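Local structure of leucine aminopeptidase 2 (2XQ0) at residues A[136-147]-A[267-277]; A[176-184]-A[276-284]. The protein works as a zinc-dependent aminopeptidase of the M1 family that prefers di- and tripeptides and also has low epoxide hydrolase activity. All blocks are in the same frame, centred on the assembly; numbering follows the deposited sequence.

Contact 1: residues A[136-147]-A[267-277]; sequences KGGKPYVFSQLE and NVDSYPYGGME. With BES (2-(3-amino-2-hydroxy-4-phenyl-butyrylamino)-4-methyl-pentanoic acid), chain B.
Bestatin's amine N2 is gripped by two carboxylates, one from each segment, through 2.8 Å hydrogen bonds to Glu147 OE1 and Glu277 OE1. The two acids face each other at 3.8 Å between Glu147 OE1 and Glu277 OE2, a like-charged pair that an amine carrying a positive charge would probably steady. Glu147 points CG opposite its own nitrogen (chi1 -163°) and stays extended beyond it, which draws the chain along the inhibitor's phenyl ring before the carboxylate meets the amine. Met276 closes in beside them, its SD 3.3 Å from Glu147 OE1. Tyr273 lays a ring face against the phenyl group, CE1 lying 3.4 Å from bestatin C12, while Gln145 CG packs obliquely on Tyr273 CE2. At the other end of the inhibitor, the backbone nitrogen of Gly274 donates to O4, with a weaker bond from that of Gly275.

Behind the pocket a hydrogen bond and aromatic packing join the segments. Tyr141 OH gives a 2.6 Å hydrogen bond to Asn267 OD1, meeting the C=O at 152° and somewhat out of the carbonyl plane. Val268 CG1 sits over the centre of the same ring in a CH-pi contact, 3.4 Å from the centroid of Tyr141, and its other methyl, CG2, reaches Phe143. A phenylalanine in place of Tyr141 would probably still offer Val268 a face but leave the buried Asn267 OD1 without this donor. Phe143 CE1 presses on the edge of the Tyr271 ring, 3.4 Å from CD1 of Tyr271. Glu147 and Glu277 hold bestatin's amine, consistent with recognition of a substrate's free N terminus, while the two glycines bind its far end. Gly274 to Ser278 correspond to the GXMEN exopeptidase motif of M1 aminopeptidases, with serine in the last place.

Contact 2: residues A[176-184]-A[276-284]; sequences PVVFSGIRI and MESPNMTFA. With BES (2-(3-amino-2-hydroxy-4-phenyl-butyrylamino)-4-methyl-pentanoic acid), chain B.
Ser180 buries the most surface here, largely against the backbone of the turn: its CA lies 3.1 Å from the carbonyl oxygen of Pro279, and its CB also meets CB of Ser278 at 3.8 Å. It stands at the centre of an inverse gamma turn, closed by a weak bond from Gly181 N to Phe179 O, and the bend lies against Pro279. OG sits between the backbone nitrogen and carbonyl carbon (chi1 54°), over the centre of the Phe179 ring, and bonds to the backbone nitrogen of Gly208. The carbonyl oxygens of Ser180 and Pro279 come within 3.5 Å, two acceptors side by side.

The opposing bend is a type II beta turn, with Pro279 and Asn280 at its corners and a 3.0 Å bond from Met281 N to Ser278 O. It lies within a short beta-hairpin whose arms, strands 275-276 and 282-284, are joined at Met276 and Phe283 as a hydrogen-bonded antiparallel pair. In this part of the fold, related to thermolysin, the outer arm of the hairpin borders the active-site cleft.

Met281, next after the turn, reaches back across the contact. Its CB rests 3.7 Å from Phe179 O, and the chain then bends at both chi2 and chi3, crossing Val178 at about a right angle so that CG touches Val178 CG2 and CE touches Val178 CB. Leu265 packs against both residues from strand 264-266. Asn280, at the second corner of the turn, meets Gly181 and Ile182. Its CB lies 3.8 Å from Gly181 O, and its amide, held by Gln198 at OD1 and by the carbonyl oxygen of Trp259 at ND2, packs obliquely against CG1 of Ile182, 4.0 Å from Asn280 OD1.

Followed from the N terminus, the chain lays down 136-147 and then 176-184 before it reaches 267-277 and 276-284, so the two contacts cross rather than nest. Contact 1 closes a loop of 119 residues and contact 2 one of 91. Strands 141-144 and 177-179 belong to one four-stranded antiparallel sheet, with strand 209-211 between them, and both contacts tie this region to the strands of the catalytic domain. They share Met276 and Glu277, at the start of the hairpin. They also touch directly: Asn267 N probably bonds to Ala284 O at 2.8 Å, and Phe283 packs against Asn267 and Tyr271.

Contact 1: residues A[136-147]-A[267-277]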
loop_
_atom_site.group_PDB
_atom_site.type_symbol
_atom_site.label_atom_id
_atom_site.label_comp_id
_atom_site.label_asym_id
_atom_site.label_seq_id
_atom_site.Cartn_x
_atom_site.Cartn_y
_atom_site.Cartn_z
ATOM N N LYS A 136 -4.014 21.041 -9.871
ATOM C CA LYS A 136 -5.266 21.439 -10.497
ATOM C C LYS A 136 -5.759 22.752 -9.904
ATOM O O LYS A 136 -6.302 23.597 -10.611
ATOM C CB LYS A 136 -6.329 20.359 -10.292
ATOM C CG LYS A 136 -5.924 18.966 -10.751
ATOM C CD LYS A 136 -5.823 18.879 -12.260
ATOM C CE LYS A 136 -5.822 17.431 -12.727
ATOM N NZ LYS A 136 -7.084 16.731 -12.353
ATOM N N GLY A 137 -5.555 22.918 -8.602
ATOM C CA GLY A 137 -6.131 24.022 -7.856
ATOM C C GLY A 137 -5.306 25.290 -7.746
ATOM O O GLY A 137 -5.750 26.253 -7.125
ATOM N N GLY A 138 -4.107 25.301 -8.319
ATOM C CA GLY A 138 -3.352 26.543 -8.448
ATOM C C GLY A 138 -2.351 26.917 -7.361
ATOM O O GLY A 138 -1.685 27.947 -7.461
ATOM N N LYS A 139 -2.226 26.094 -6.325
ATOM C CA LYS A 139 -1.256 26.379 -5.266
ATOM C C LYS A 139 -0.272 25.218 -5.105
ATOM O O LYS A 139 -0.532 24.121 -5.594
ATOM C CB LYS A 139 -1.974 26.688 -3.950
ATOM C CG LYS A 139 -2.836 27.949 -3.996
ATOM C CD LYS A 139 -3.453 28.239 -2.633
ATOM C CE LYS A 139 -4.558 29.283 -2.714
ATOM N NZ LYS A 139 -5.263 29.435 -1.406
ATOM N N PRO A 140 0.876 25.465 -4.445
ATOM C CA PRO A 140 1.877 24.410 -4.266
ATOM C C PRO A 140 1.413 23.373 -3.248
ATOM O O PRO A 140 0.466 23.609 -2.512
ATOM C CB PRO A 140 3.097 25.169 -3.722
ATOM C CG PRO A 140 2.512 26.329 -3.018
ATOM C CD PRO A 140 1.309 26.734 -3.833
ATOM N N TYR A 141 2.114 22.248 -3.179
ATOM C CA TYR A 141 1.636 21.111 -2.408
ATOM C C TYR A 141 2.810 20.207 -2.139
ATOM O O TYR A 141 3.737 20.125 -2.948
ATOM C CB TYR A 141 0.589 20.357 -3.235
ATOM C CG TYR A 141 -0.251 19.309 -2.509
ATOM C CD1 TYR A 141 0.237 18.024 -2.290
ATOM C CD2 TYR A 141 -1.553 19.591 -2.115
ATOM C CE1 TYR A 141 -0.535 17.056 -1.678
ATOM C CE2 TYR A 141 -2.333 18.636 -1.501
ATOM C CZ TYR A 141 -1.818 17.369 -1.278
ATOM O OH TYR A 141 -2.593 16.416 -0.659
ATOM N N VAL A 142 2.784 19.530 -1.001
ATOM C CA VAL A 142 3.804 18.544 -0.706
ATOM C C VAL A 142 3.157 17.430 0.103
ATOM O O VAL A 142 2.224 17.675 0.870
ATOM C CB VAL A 142 4.948 19.170 0.088
ATOM C CG1 VAL A 142 4.398 19.773 1.387
ATOM C CG2 VAL A 142 6.079 18.158 0.369
ATOM N N PHE A 143 3.626 16.203 -0.087
ATOM C CA PHE A 143 3.151 15.089 0.746
ATOM C C PHE A 143 4.269 14.091 0.915
ATOM O O PHE A 143 5.171 14.024 0.081
ATOM C CB PHE A 143 1.911 14.422 0.139
ATOM C CG PHE A 143 2.173 13.708 -1.161
ATOM C CD1 PHE A 143 2.567 12.377 -1.173
ATOM C CD2 PHE A 143 2.033 14.369 -2.366
ATOM C CE1 PHE A 143 2.812 11.734 -2.383
ATOM C CE2 PHE A 143 2.256 13.731 -3.563
ATOM C CZ PHE A 143 2.650 12.421 -3.576
ATOM N N SER A 144 4.198 13.311 1.985
ATOM C CA SER A 144 5.190 12.276 2.270
ATOM C C SER A 144 4.685 10.874 1.967
ATOM O O SER A 144 3.482 10.629 1.804
ATOM C CB SER A 144 5.568 12.341 3.749
ATOM O OG SER A 144 4.448 11.947 4.521
ATOM N N GLN A 145 5.626 9.944 1.885
ATOM C CA GLN A 145 5.333 8.523 1.811
ATOM C C GLN A 145 6.585 7.860 2.383
ATOM O O GLN A 145 7.649 7.909 1.763
ATOM C CB GLN A 145 5.106 8.084 0.363
ATOM C CG GLN A 145 5.225 6.576 0.151
ATOM C CD GLN A 145 4.206 5.804 0.963
ATOM O OE1 GLN A 145 3.008 6.077 0.884
ATOM N NE2 GLN A 145 4.676 4.850 1.761
ATOM N N LEU A 146 6.472 7.292 3.580
ATOM C CA LEU A 146 7.657 6.848 4.321
ATOM C C LEU A 146 7.920 5.344 4.262
ATOM O O LEU A 146 9.052 4.877 4.486
ATOM C CB LEU A 146 7.594 7.321 5.782
ATOM C CG LEU A 146 7.362 8.816 5.981
ATOM C CD1 LEU A 146 7.596 9.211 7.443
ATOM C CD2 LEU A 146 8.243 9.628 5.046
ATOM N N GLU A 147 6.895 4.569 3.953
ATOM C CA GLU A 147 7.085 3.111 3.952
ATOM C C GLU A 147 7.921 2.713 2.740
ATOM O O GLU A 147 7.676 3.218 1.653
ATOM C CB GLU A 147 5.732 2.393 3.912
ATOM C CG GLU A 147 5.789 0.911 4.324
ATOM C CD GLU A 147 4.388 0.309 4.405
ATOM O OE1 GLU A 147 3.431 1.068 4.196
ATOM O OE2 GLU A 147 4.246 -0.897 4.661
ATOM N N ASN A 267 -5.398 12.595 -2.223
ATOM C CA ASN A 267 -4.197 13.304 -2.633
ATOM C C ASN A 267 -4.253 13.869 -4.044
ATOM O O ASN A 267 -5.225 13.652 -4.777
ATOM C CB ASN A 267 -2.990 12.381 -2.494
ATOM C CG ASN A 267 -2.099 12.762 -1.338
ATOM O OD1 ASN A 267 -1.851 13.939 -1.092
ATOM N ND2 ASN A 267 -1.600 11.764 -0.628
ATOM N N VAL A 268 -3.190 14.582 -4.411
ATOM C CA VAL A 268 -3.009 15.105 -5.765
ATOM C C VAL A 268 -2.872 13.957 -6.763
ATOM O O VAL A 268 -2.570 12.825 -6.388
ATOM C CB VAL A 268 -1.769 16.047 -5.856
ATOM C CG1 VAL A 268 -1.991 17.300 -5.019
ATOM C CG2 VAL A 268 -0.509 15.327 -5.400
ATOM N N ASP A 269 -3.066 14.252 -8.040
ATOM C CA ASP A 269 -3.085 13.197 -9.050
ATOM C C ASP A 269 -1.760 12.429 -9.210
ATOM O O ASP A 269 -1.767 11.283 -9.652
ATOM C CB ASP A 269 -3.620 13.738 -10.388
ATOM C CG ASP A 269 -4.923 14.521 -10.218
ATOM O OD1 ASP A 269 -6.014 13.913 -10.287
ATOM O OD2 ASP A 269 -4.856 15.752 -10.000
ATOM N N SER A 270 -0.639 13.032 -8.808
ATOM C CA SER A 270 0.663 12.349 -8.875
ATOM C C SER A 270 0.870 11.258 -7.820
ATOM O O SER A 270 1.875 10.534 -7.838
ATOM C CB SER A 270 1.809 13.359 -8.773
ATOM O OG SER A 270 1.788 14.041 -7.529
ATOM N N TYR A 271 -0.073 11.129 -6.897
ATOM C CA TYR A 271 0.070 10.144 -5.841
ATOM C C TYR A 271 0.239 8.723 -6.418
ATOM O O TYR A 271 -0.577 8.276 -7.225
ATOM C CB TYR A 271 -1.111 10.226 -4.874
ATOM C CG TYR A 271 -0.888 9.410 -3.629
ATOM C CD1 TYR A 271 0.025 9.818 -2.669
ATOM C CD2 TYR A 271 -1.593 8.236 -3.411
ATOM C CE1 TYR A 271 0.241 9.075 -1.531
ATOM C CE2 TYR A 271 -1.382 7.480 -2.283
ATOM C CZ TYR A 271 -0.464 7.904 -1.347
ATOM O OH TYR A 271 -0.262 7.155 -0.226
ATOM N N PRO A 272 1.297 8.008 -6.000
ATOM C CA PRO A 272 1.709 6.766 -6.674
ATOM C C PRO A 272 1.124 5.460 -6.120
ATOM O O PRO A 272 1.250 4.428 -6.778
ATOM C CB PRO A 272 3.229 6.769 -6.479
ATOM C CG PRO A 272 3.408 7.445 -5.142
ATOM C CD PRO A 272 2.273 8.429 -4.978
ATOM N N TYR A 273 0.518 5.485 -4.938
ATOM C CA TYR A 273 -0.074 4.273 -4.386
ATOM C C TYR A 273 -1.579 4.407 -4.387
ATOM O O TYR A 273 -2.104 5.465 -4.729
ATOM C CB TYR A 273 0.474 3.989 -2.985
ATOM C CG TYR A 273 1.977 3.818 -2.991
ATOM C CD1 TYR A 273 2.553 2.576 -3.195
ATOM C CD2 TYR A 273 2.817 4.909 -2.830
ATOM C CE1 TYR A 273 3.925 2.422 -3.224
ATOM C CE2 TYR A 273 4.186 4.767 -2.858
ATOM C CZ TYR A 273 4.739 3.523 -3.055
ATOM O OH TYR A 273 6.111 3.382 -3.081
ATOM N N GLY A 274 -2.270 3.326 -4.042
ATOM C CA GLY A 274 -3.719 3.340 -3.991
ATOM C C GLY A 274 -4.075 4.010 -2.678
ATOM O O GLY A 274 -5.028 4.774 -2.586
ATOM N N GLY A 275 -3.268 3.749 -1.657
ATOM C CA GLY A 275 -3.519 4.328 -0.351
ATOM C C GLY A 275 -2.371 4.081 0.588
ATOM O O GLY A 275 -1.512 3.258 0.293
ATOM N N MET A 276 -2.345 4.799 1.712
ATOM C CA MET A 276 -1.316 4.583 2.733
ATOM C C MET A 276 -2.026 4.799 4.043
ATOM O O MET A 276 -2.674 5.833 4.235
ATOM C CB MET A 276 -0.162 5.569 2.602
ATOM C CG MET A 276 0.874 5.463 3.719
ATOM S SD MET A 276 1.634 3.814 3.875
ATOM C CE MET A 276 2.023 3.768 5.625
ATOM N N GLU A 277 -1.887 3.821 4.930
ATOM C CA GLU A 277 -2.634 3.749 6.180
ATOM C C GLU A 277 -2.049 4.574 7.330
ATOM O O GLU A 277 -2.005 4.096 8.458
ATOM C CB GLU A 277 -2.685 2.278 6.613
ATOM C CG GLU A 277 -1.317 1.676 7.074
ATOM C CD GLU A 277 -0.497 0.995 5.951
ATOM O OE1 GLU A 277 -0.724 1.276 4.750
ATOM O OE2 GLU A 277 0.389 0.169 6.278
HETATM N N2 BES B . 1.053 1.085 2.643
HETATM C C1 BES B . 0.641 0.140 1.626
HETATM C C6 BES B . 1.333 0.458 0.300
HETATM C C7 BES B . 2.829 0.288 0.439
HETATM C C8 BES B . 3.340 -0.849 1.054
HETATM C C12 BES B . 3.693 1.274 -0.028
HETATM C C9 BES B . 4.714 -1.007 1.191
HETATM C C11 BES B . 5.070 1.115 0.112
HETATM C C10 BES B . 5.581 -0.027 0.720
HETATM C C2 BES B . -0.882 0.154 1.442
HETATM O O2 BES B . -1.634 -0.113 2.634
HETATM C C3 BES B . -1.207 -0.874 0.410
HETATM O O3 BES B . -1.131 -2.080 0.653
HETATM N N1 BES B . -1.540 -0.292 -0.735
HETATM C C4 BES B . -1.920 -0.918 -1.984
HETATM C C13 BES B . -3.443 -0.884 -1.946
HETATM C C14 BES B . -4.072 -2.249 -2.186
HETATM C C15 BES B . -5.490 -2.278 -1.626
HETATM C C16 BES B . -3.228 -3.379 -1.601
HETATM C C5 BES B . -1.438 -0.011 -3.080
HETATM O O1 BES B . -1.190 -0.498 -4.206
HETATM O O4 BES B . -1.295 1.210 -2.819
HETATM O O HOH W 1 -3.968 17.901 -8.571
HETATM O O HOH W 2 1.827 8.486 1.705
HETATM O O HOH W 3 2.051 -2.013 5.888
#

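Contact 2: residues A[176-184]-A[276-284]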
loop_
_atom_site.group_PDB
_atom_site.type_symbol
_atom_site.label_atom_id
_atom_site.label_comp_id
_atom_site.label_asym_id
_atom_site.label_seq_id
_atom_site.Cartn_x
_atom_site.Cartn_y
_atom_site.Cartn_z
ATOM N N PRO A 176 -2.577 25.021 4.674
ATOM C CA PRO A 176 -3.090 23.947 5.541
ATOM C C PRO A 176 -2.206 22.674 5.595
ATOM O O PRO A 176 -1.564 22.288 4.619
ATOM C CB PRO A 176 -4.461 23.649 4.930
ATOM C CG PRO A 176 -4.934 25.024 4.422
ATOM C CD PRO A 176 -3.664 25.696 3.924
ATOM N N VAL A 177 -2.167 22.051 6.762
ATOM C CA VAL A 177 -1.354 20.863 6.988
ATOM C C VAL A 177 -2.245 19.786 7.565
ATOM O O VAL A 177 -3.064 20.058 8.450
ATOM C CB VAL A 177 -0.216 21.111 8.024
ATOM C CG1 VAL A 177 0.506 19.800 8.391
ATOM C CG2 VAL A 177 0.774 22.146 7.525
ATOM N N VAL A 178 -2.097 18.570 7.062
ATOM C CA VAL A 178 -2.630 17.419 7.771
ATOM C C VAL A 178 -1.479 16.505 8.178
ATOM O O VAL A 178 -0.407 16.524 7.563
ATOM C CB VAL A 178 -3.672 16.656 6.964
ATOM C CG1 VAL A 178 -4.827 17.590 6.582
ATOM C CG2 VAL A 178 -3.030 16.037 5.731
ATOM N N PHE A 179 -1.709 15.732 9.233
ATOM C CA PHE A 179 -0.674 14.946 9.878
ATOM C C PHE A 179 -1.324 13.663 10.382
ATOM O O PHE A 179 -2.526 13.634 10.620
ATOM C CB PHE A 179 -0.091 15.722 11.060
ATOM C CG PHE A 179 0.926 14.948 11.860
ATOM C CD1 PHE A 179 2.244 14.870 11.437
ATOM C CD2 PHE A 179 0.563 14.323 13.050
ATOM C CE1 PHE A 179 3.192 14.137 12.168
ATOM C CE2 PHE A 179 1.487 13.600 13.787
ATOM C CZ PHE A 179 2.808 13.516 13.361
ATOM N N SER A 180 -0.521 12.620 10.550
ATOM C CA SER A 180 -0.995 11.350 11.082
ATOM C C SER A 180 -1.177 11.414 12.597
ATOM O O SER A 180 -0.487 10.715 13.364
ATOM C CB SER A 180 0.016 10.266 10.749
ATOM O OG SER A 180 1.306 10.650 11.202
ATOM N N GLY A 181 -2.099 12.255 13.027
ATOM C CA GLY A 181 -2.438 12.382 14.426
ATOM C C GLY A 181 -3.676 13.243 14.565
ATOM O O GLY A 181 -4.240 13.696 13.578
ATOM N N ILE A 182 -4.097 13.470 15.802
ATOM C CA ILE A 182 -5.298 14.246 16.059
ATOM C C ILE A 182 -4.907 15.696 16.269
ATOM O O ILE A 182 -4.022 16.012 17.052
ATOM C CB ILE A 182 -6.089 13.702 17.263
ATOM C CG1 ILE A 182 -6.555 12.267 16.957
ATOM C CG2 ILE A 182 -7.285 14.607 17.568
ATOM C CD1 ILE A 182 -7.344 11.603 18.053
ATOM N N ARG A 183 -5.539 16.570 15.511
ATOM C CA ARG A 183 -5.258 17.990 15.590
ATOM C C ARG A 183 -5.613 18.529 16.961
ATOM O O ARG A 183 -6.649 18.177 17.524
ATOM C CB ARG A 183 -6.071 18.707 14.521
ATOM C CG ARG A 183 -5.880 20.191 14.490
ATOM C CD ARG A 183 -4.641 20.576 13.719
ATOM N NE ARG A 183 -4.546 22.027 13.678
ATOM C CZ ARG A 183 -5.201 22.786 12.805
ATOM N NH1 ARG A 183 -5.960 22.224 11.884
ATOM N NH2 ARG A 183 -5.076 24.105 12.844
ATOM N N ILE A 184 -4.736 19.359 17.513
ATOM C CA ILE A 184 -5.052 20.139 18.701
ATOM C C ILE A 184 -5.664 21.447 18.211
ATOM O O ILE A 184 -4.971 22.293 17.653
ATOM C CB ILE A 184 -3.804 20.395 19.541
ATOM C CG1 ILE A 184 -3.264 19.064 20.061
ATOM C CG2 ILE A 184 -4.123 21.336 20.691
ATOM C CD1 ILE A 184 -1.872 19.141 20.632
ATOM N N MET A 276 -2.345 4.799 1.712
ATOM C CA MET A 276 -1.316 4.583 2.733
ATOM C C MET A 276 -2.026 4.799 4.043
ATOM O O MET A 276 -2.674 5.833 4.235
ATOM C CB MET A 276 -0.162 5.569 2.602
ATOM C CG MET A 276 0.874 5.463 3.719
ATOM S SD MET A 276 1.634 3.814 3.875
ATOM C CE MET A 276 2.023 3.768 5.625
ATOM N N GLU A 277 -1.887 3.821 4.930
ATOM C CA GLU A 277 -2.634 3.749 6.180
ATOM C C GLU A 277 -2.049 4.574 7.330
ATOM O O GLU A 277 -2.005 4.096 8.458
ATOM C CB GLU A 277 -2.685 2.278 6.613
ATOM C CG GLU A 277 -1.317 1.676 7.074
ATOM C CD GLU A 277 -0.497 0.995 5.951
ATOM O OE1 GLU A 277 -0.724 1.276 4.750
ATOM O OE2 GLU A 277 0.389 0.169 6.278
ATOM N N SER A 278 -1.606 5.806 7.082
ATOM C CA SER A 278 -1.149 6.640 8.184
ATOM C C SER A 278 -2.266 6.780 9.179
ATOM O O SER A 278 -3.382 7.119 8.800
ATOM C CB SER A 278 -0.746 8.030 7.711
ATOM O OG SER A 278 0.439 7.954 6.964
ATOM N N PRO A 279 -1.976 6.518 10.463
ATOM C CA PRO A 279 -2.982 6.635 11.530
ATOM C C PRO A 279 -3.640 7.995 11.602
ATOM O O PRO A 279 -2.956 9.013 11.655
ATOM C CB PRO A 279 -2.174 6.393 12.808
ATOM C CG PRO A 279 -1.010 5.612 12.374
ATOM C CD PRO A 279 -0.675 6.061 10.980
ATOM N N ASN A 280 -4.964 7.997 11.634
ATOM C CA ASN A 280 -5.759 9.218 11.664
ATOM C C ASN A 280 -5.727 10.034 10.374
ATOM O O ASN A 280 -6.342 11.101 10.304
ATOM C CB ASN A 280 -5.400 10.109 12.858
ATOM C CG ASN A 280 -5.724 9.459 14.198
ATOM O OD1 ASN A 280 -4.844 9.233 15.027
ATOM N ND2 ASN A 280 -6.989 9.166 14.413
ATOM N N MET A 281 -5.039 9.545 9.344
ATOM C CA MET A 281 -5.095 10.235 8.054
ATOM C C MET A 281 -4.674 9.314 6.932
ATOM O O MET A 281 -3.545 9.358 6.491
ATOM C CB MET A 281 -4.215 11.499 8.048
ATOM C CG MET A 281 -4.445 12.460 6.864
ATOM S SD MET A 281 -6.151 13.049 6.640
ATOM C CE MET A 281 -6.377 13.934 8.194
ATOM N N THR A 282 -5.593 8.477 6.479
ATOM C CA THR A 282 -5.347 7.624 5.324
ATOM C C THR A 282 -5.049 8.496 4.105
ATOM O O THR A 282 -5.766 9.453 3.834
ATOM C CB THR A 282 -6.604 6.744 5.073
ATOM O OG1 THR A 282 -6.634 5.706 6.057
ATOM C CG2 THR A 282 -6.567 6.110 3.680
ATOM N N PHE A 283 -3.985 8.178 3.373
ATOM C CA PHE A 283 -3.668 8.882 2.144
ATOM C C PHE A 283 -4.295 8.071 1.036
ATOM O O PHE A 283 -4.118 6.859 0.981
ATOM C CB PHE A 283 -2.159 8.978 1.918
ATOM C CG PHE A 283 -1.479 10.055 2.705
ATOM C CD1 PHE A 283 -1.933 10.422 3.961
ATOM C CD2 PHE A 283 -0.354 10.688 2.192
ATOM C CE1 PHE A 283 -1.294 11.418 4.690
ATOM C CE2 PHE A 283 0.292 11.682 2.913
ATOM C CZ PHE A 283 -0.181 12.050 4.164
ATOM N N ALA A 284 -5.061 8.724 0.169
ATOM C CA ALA A 284 -5.754 8.007 -0.898
ATOM C C ALA A 284 -5.521 8.621 -2.285
ATOM O O ALA A 284 -5.347 9.833 -2.409
ATOM C CB ALA A 284 -7.247 7.931 -0.586
HETATM N N2 BES B . 1.053 1.085 2.643
HETATM C C1 BES B . 0.641 0.140 1.626
HETATM C C6 BES B . 1.333 0.458 0.300
HETATM C C7 BES B . 2.829 0.288 0.439
HETATM C C8 BES B . 3.340 -0.849 1.054
HETATM C C12 BES B . 3.693 1.274 -0.028
HETATM C C9 BES B . 4.714 -1.007 1.191
HETATM C C11 BES B . 5.070 1.115 0.112
HETATM C C10 BES B . 5.581 -0.027 0.720
HETATM C C2 BES B . -0.882 0.154 1.442
HETATM O O2 BES B . -1.634 -0.113 2.634
HETATM C C3 BES B . -1.207 -0.874 0.410
HETATM O O3 BES B . -1.131 -2.080 0.653
HETATM N N1 BES B . -1.540 -0.292 -0.735
HETATM C C4 BES B . -1.920 -0.918 -1.984
HETATM C C13 BES B . -3.443 -0.884 -1.946
HETATM C C14 BES B . -4.072 -2.249 -2.186
HETATM C C15 BES B . -5.490 -2.278 -1.626
HETATM C C16 BES B . -3.228 -3.379 -1.601
HETATM C C5 BES B . -1.438 -0.011 -3.080
HETATM O O1 BES B . -1.190 -0.498 -4.206
HETATM O O4 BES B . -1.295 1.210 -2.819
#